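Local structure of putative ferredoxin (Rhodopseudomonas palustris, 4OV1) at residues T6-Q11 and A63-E68. The protein binds a [3Fe-4S] cluster and probably carries electrons as a small single-cluster ferredoxin. Numbering follows the deposited sequence.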
ATOM      1  N   THR A   6      -9.812  -0.083   3.031  1.00 25.36           N
ATOM      2  CA  THR A   6      -9.035  -1.060   2.263  1.00 24.74           C
ATOM      3  C   THR A   6      -7.987  -0.364   1.385  1.00 23.88           C
ATOM      4  O   THR A   6      -8.115   0.824   1.083  1.00 24.15           O
ATOM      5  CB  THR A   6      -9.933  -1.999   1.410  1.00 25.26           C
ATOM      6  OG1 THR A   6     -10.538  -1.271   0.332  1.00 24.37           O
ATOM      7  CG2 THR A   6     -11.013  -2.656   2.274  1.00 24.99           C
ATOM      8  N   ILE A   7      -6.957  -1.107   0.981  1.00 34.41           N
ATOM      9  CA  ILE A   7      -5.831  -0.541   0.230  1.00 33.06           C
ATOM     10  C   ILE A   7      -5.672  -1.179  -1.141  1.00 33.09           C
ATOM     11  O   ILE A   7      -5.762  -2.385  -1.268  1.00 34.08           O
ATOM     12  CB  ILE A   7      -4.508  -0.662   1.030  1.00 33.03           C
ATOM     13  CG1 ILE A   7      -4.442   0.436   2.091  1.00 33.77           C
ATOM     14  CG2 ILE A   7      -3.320  -0.458   0.143  1.00 32.67           C
ATOM     15  CD1 ILE A   7      -3.113   0.538   2.795  1.00 32.80           C
ATOM     16  N   HIS A   8      -5.450  -0.366  -2.167  1.00 20.57           N
ATOM     17  CA  HIS A   8      -5.163  -0.874  -3.506  1.00 20.77           C
ATOM     18  C   HIS A   8      -3.902  -0.281  -4.149  1.00 22.37           C
ATOM     19  O   HIS A   8      -3.720   0.932  -4.144  1.00 24.57           O
ATOM     20  CB  HIS A   8      -6.332  -0.582  -4.428  1.00 21.58           C
ATOM     21  CG  HIS A   8      -6.069  -0.938  -5.860  1.00 23.31           C
ATOM     22  ND1 HIS A   8      -5.702  -2.205  -6.257  1.00 22.79           N
ATOM     23  CD2 HIS A   8      -6.114  -0.187  -6.988  1.00 24.99           C
ATOM     24  CE1 HIS A   8      -5.531  -2.220  -7.567  1.00 24.49           C
ATOM     25  NE2 HIS A   8      -5.777  -1.008  -8.034  1.00 25.69           N
ATOM     26  N   VAL A   9      -3.052  -1.115  -4.739  1.00 18.56           N
ATOM     27  CA  VAL A   9      -1.941  -0.593  -5.542  1.00 20.07           C
ATOM     28  C   VAL A   9      -2.206  -0.655  -7.052  1.00 22.35           C
ATOM     29  O   VAL A   9      -2.435  -1.724  -7.595  1.00 21.91           O
ATOM     30  CB  VAL A   9      -0.626  -1.346  -5.275  1.00 18.78           C
ATOM     31  CG1 VAL A   9       0.473  -0.759  -6.122  1.00 20.20           C
ATOM     32  CG2 VAL A   9      -0.258  -1.285  -3.810  1.00 17.00           C
ATOM     33  N   ASP A  10      -2.155   0.490  -7.726  1.00 26.20           N
ATOM     34  CA  ASP A  10      -2.289   0.529  -9.180  1.00 27.85           C
ATOM     35  C   ASP A  10      -0.967   0.122  -9.823  1.00 29.11           C
ATOM     36  O   ASP A  10       0.038   0.850  -9.769  1.00 30.19           O
ATOM     37  CB  ASP A  10      -2.705   1.929  -9.637  1.00 30.39           C
ATOM     38  CG  ASP A  10      -3.094   1.995 -11.115  1.00 33.04           C
ATOM     39  OD1 ASP A  10      -3.893   2.894 -11.468  1.00 33.30           O
ATOM     40  OD2 ASP A  10      -2.607   1.182 -11.926  1.00 34.71           O
ATOM     41  N   GLN A  11      -0.985  -1.051 -10.436  1.00 37.00           N
ATOM     42  CA  GLN A  11       0.190  -1.633 -11.065  1.00 37.44           C
ATOM     43  C   GLN A  11       0.756  -0.774 -12.196  1.00 41.26           C
ATOM     44  O   GLN A  11       1.973  -0.706 -12.381  1.00 41.59           O
ATOM     45  CB  GLN A  11      -0.148  -3.040 -11.581  1.00 36.52           C
ATOM     46  CG  GLN A  11      -0.639  -3.984 -10.484  1.00 33.96           C
ATOM     47  CD  GLN A  11       0.297  -3.987  -9.287  1.00 33.38           C
ATOM     48  OE1 GLN A  11       1.500  -4.178  -9.437  1.00 32.35           O
ATOM     49  NE2 GLN A  11      -0.245  -3.742  -8.098  1.00 32.46           N
ATOM     50  N   ALA A  63       0.522   5.747  -6.569  1.00 27.63           N
ATOM     51  CA  ALA A  63      -0.032   4.498  -7.055  1.00 27.56           C
ATOM     52  C   ALA A  63      -0.984   3.833  -6.060  1.00 25.91           C
ATOM     53  O   ALA A  63      -1.682   2.890  -6.424  1.00 26.90           O
ATOM     54  CB  ALA A  63       1.101   3.548  -7.441  1.00 27.12           C
ATOM     55  N   ILE A  64      -1.019   4.320  -4.818  1.00 28.51           N
ATOM     56  CA  ILE A  64      -1.821   3.680  -3.775  1.00 28.05           C
ATOM     57  C   ILE A  64      -3.173   4.360  -3.551  1.00 29.52           C
ATOM     58  O   ILE A  64      -3.267   5.580  -3.448  1.00 31.39           O
ATOM     59  CB  ILE A  64      -1.059   3.571  -2.430  1.00 27.57           C
ATOM     60  CG1 ILE A  64       0.196   2.712  -2.591  1.00 25.28           C
ATOM     61  CG2 ILE A  64      -1.962   2.986  -1.332  1.00 26.56           C
ATOM     62  CD1 ILE A  64       1.156   2.800  -1.412  1.00 23.61           C
ATOM     63  N   ASP A  65      -4.217   3.539  -3.476  1.00 39.85           N
ATOM     64  CA  ASP A  65      -5.579   4.003  -3.293  1.00 41.17           C
ATOM     65  C   ASP A  65      -6.092   3.544  -1.949  1.00 41.04           C
ATOM     66  O   ASP A  65      -5.898   2.385  -1.569  1.00 40.14           O
ATOM     67  CB  ASP A  65      -6.471   3.390  -4.366  1.00 42.07           C
ATOM     68  CG  ASP A  65      -6.459   4.174  -5.649  1.00 43.74           C
ATOM     69  OD1 ASP A  65      -6.275   5.422  -5.582  1.00 44.21           O
ATOM     70  OD2 ASP A  65      -6.652   3.532  -6.710  1.00 42.90           O
ATOM     71  N   ILE A  66      -6.755   4.439  -1.226  1.00 31.89           N
ATOM     72  CA  ILE A  66      -7.416   4.032   0.003  1.00 32.93           C
ATOM     73  C   ILE A  66      -8.907   4.357  -0.051  1.00 35.44           C
ATOM     74  O   ILE A  66      -9.288   5.518  -0.196  1.00 38.07           O
ATOM     75  CB  ILE A  66      -6.766   4.656   1.244  1.00 33.41           C
ATOM     76  CG1 ILE A  66      -5.300   4.233   1.334  1.00 30.71           C
ATOM     77  CG2 ILE A  66      -7.517   4.233   2.488  1.00 34.31           C
ATOM     78  CD1 ILE A  66      -4.670   4.450   2.700  1.00 29.47           C
ATOM     79  N   THR A  67      -9.738   3.321   0.042  1.00 31.79           N
ATOM     80  CA  THR A  67     -11.186   3.495   0.027  1.00 35.47           C
ATOM     81  C   THR A  67     -11.746   3.589   1.439  1.00 37.49           C
ATOM     82  O   THR A  67     -11.281   2.910   2.354  1.00 36.37           O
ATOM     83  CB  THR A  67     -11.903   2.319  -0.642  1.00 33.84           C
ATOM     84  OG1 THR A  67     -11.572   1.112   0.056  1.00 33.05           O
ATOM     85  CG2 THR A  67     -11.532   2.210  -2.118  1.00 30.87           C
ATOM     86  N   GLU A  68     -12.773   4.410   1.603  1.00 51.69           N
ATOM     87  CA  GLU A  68     -13.323   4.641   2.926  1.00 55.11           C
ATOM     88  C   GLU A  68     -14.828   4.384   3.004  1.00 58.45           C
ATOM     89  O   GLU A  68     -15.625   5.040   2.326  1.00 61.22           O
ATOM     90  CB  GLU A  68     -12.999   6.058   3.389  1.00 58.82           C
ATOM     91  CG  GLU A  68     -13.286   6.292   4.857  1.00 59.91           C
ATOM     92  CD  GLU A  68     -13.160   7.751   5.244  1.00 59.15           C
ATOM     93  OE1 GLU A  68     -12.007   8.226   5.413  1.00 52.74           O
ATOM     94  OE2 GLU A  68     -14.224   8.415   5.369  1.00 62.27           O
TER
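Ile7 sits between two isoleucines of the opposite strand and touches each with a different branch. Its CG1, set beside its own backbone N (chi1 -79°), runs alongside the Ile66 side chain and meets Ile66 CG1 at 4.0 Å. Its CG2 instead crosses toward Ile64, where the two CG2 methyls of Ile7 and Ile64 are 4.0 Å apart. Val9 CG2 adds a looser contact with Ile64 CG1, and Phe28 and helix 49-58 pack against this apolar face.

Strands 5-9 and 64-68 run antiparallel, with Ile7-Ile66 and Val9-Ile64 as non-hydrogen-bonded pairs. Between them, the hydrogen-bonded pair His8-Asp65 is joined in both directions, His8 N to Asp65 O at 2.9 Å and Asp65 N to His8 O at 2.7 Å. Beyond the strand end, Asp10 N continues the ladder with a nearly straight bond to Ala63 O (2.8 Å, 176° at the hydrogen).

The polar face carries His8, Asp65, Thr6 and Thr67. The carboxylate of Asp65 lies at the edge of the imidazole, OD2 3.8 Å from His8 CD2, the two planes 25° apart; the ring's ND1 is hydrogen-bonded to Glu38. At the far end Thr6 OG1 donates to Thr67 OG1 across 2.6 Å; each OG1 is tucked over its own main chain, which brings the two hydroxyls together. A valine at Thr6 would probably leave the Thr67 hydroxyl without this mate, at a pair whose backbone bond from Thr6 N to Thr67 O is already weak.

This pairing of the chain's first and last strands is characteristic of the ferredoxin fold of single-cluster proteins: Val9 touches the [3Fe-4S] cluster, while Ile64 and Ala63 lie beside its binding residues Cys20 and Cys59, respectively.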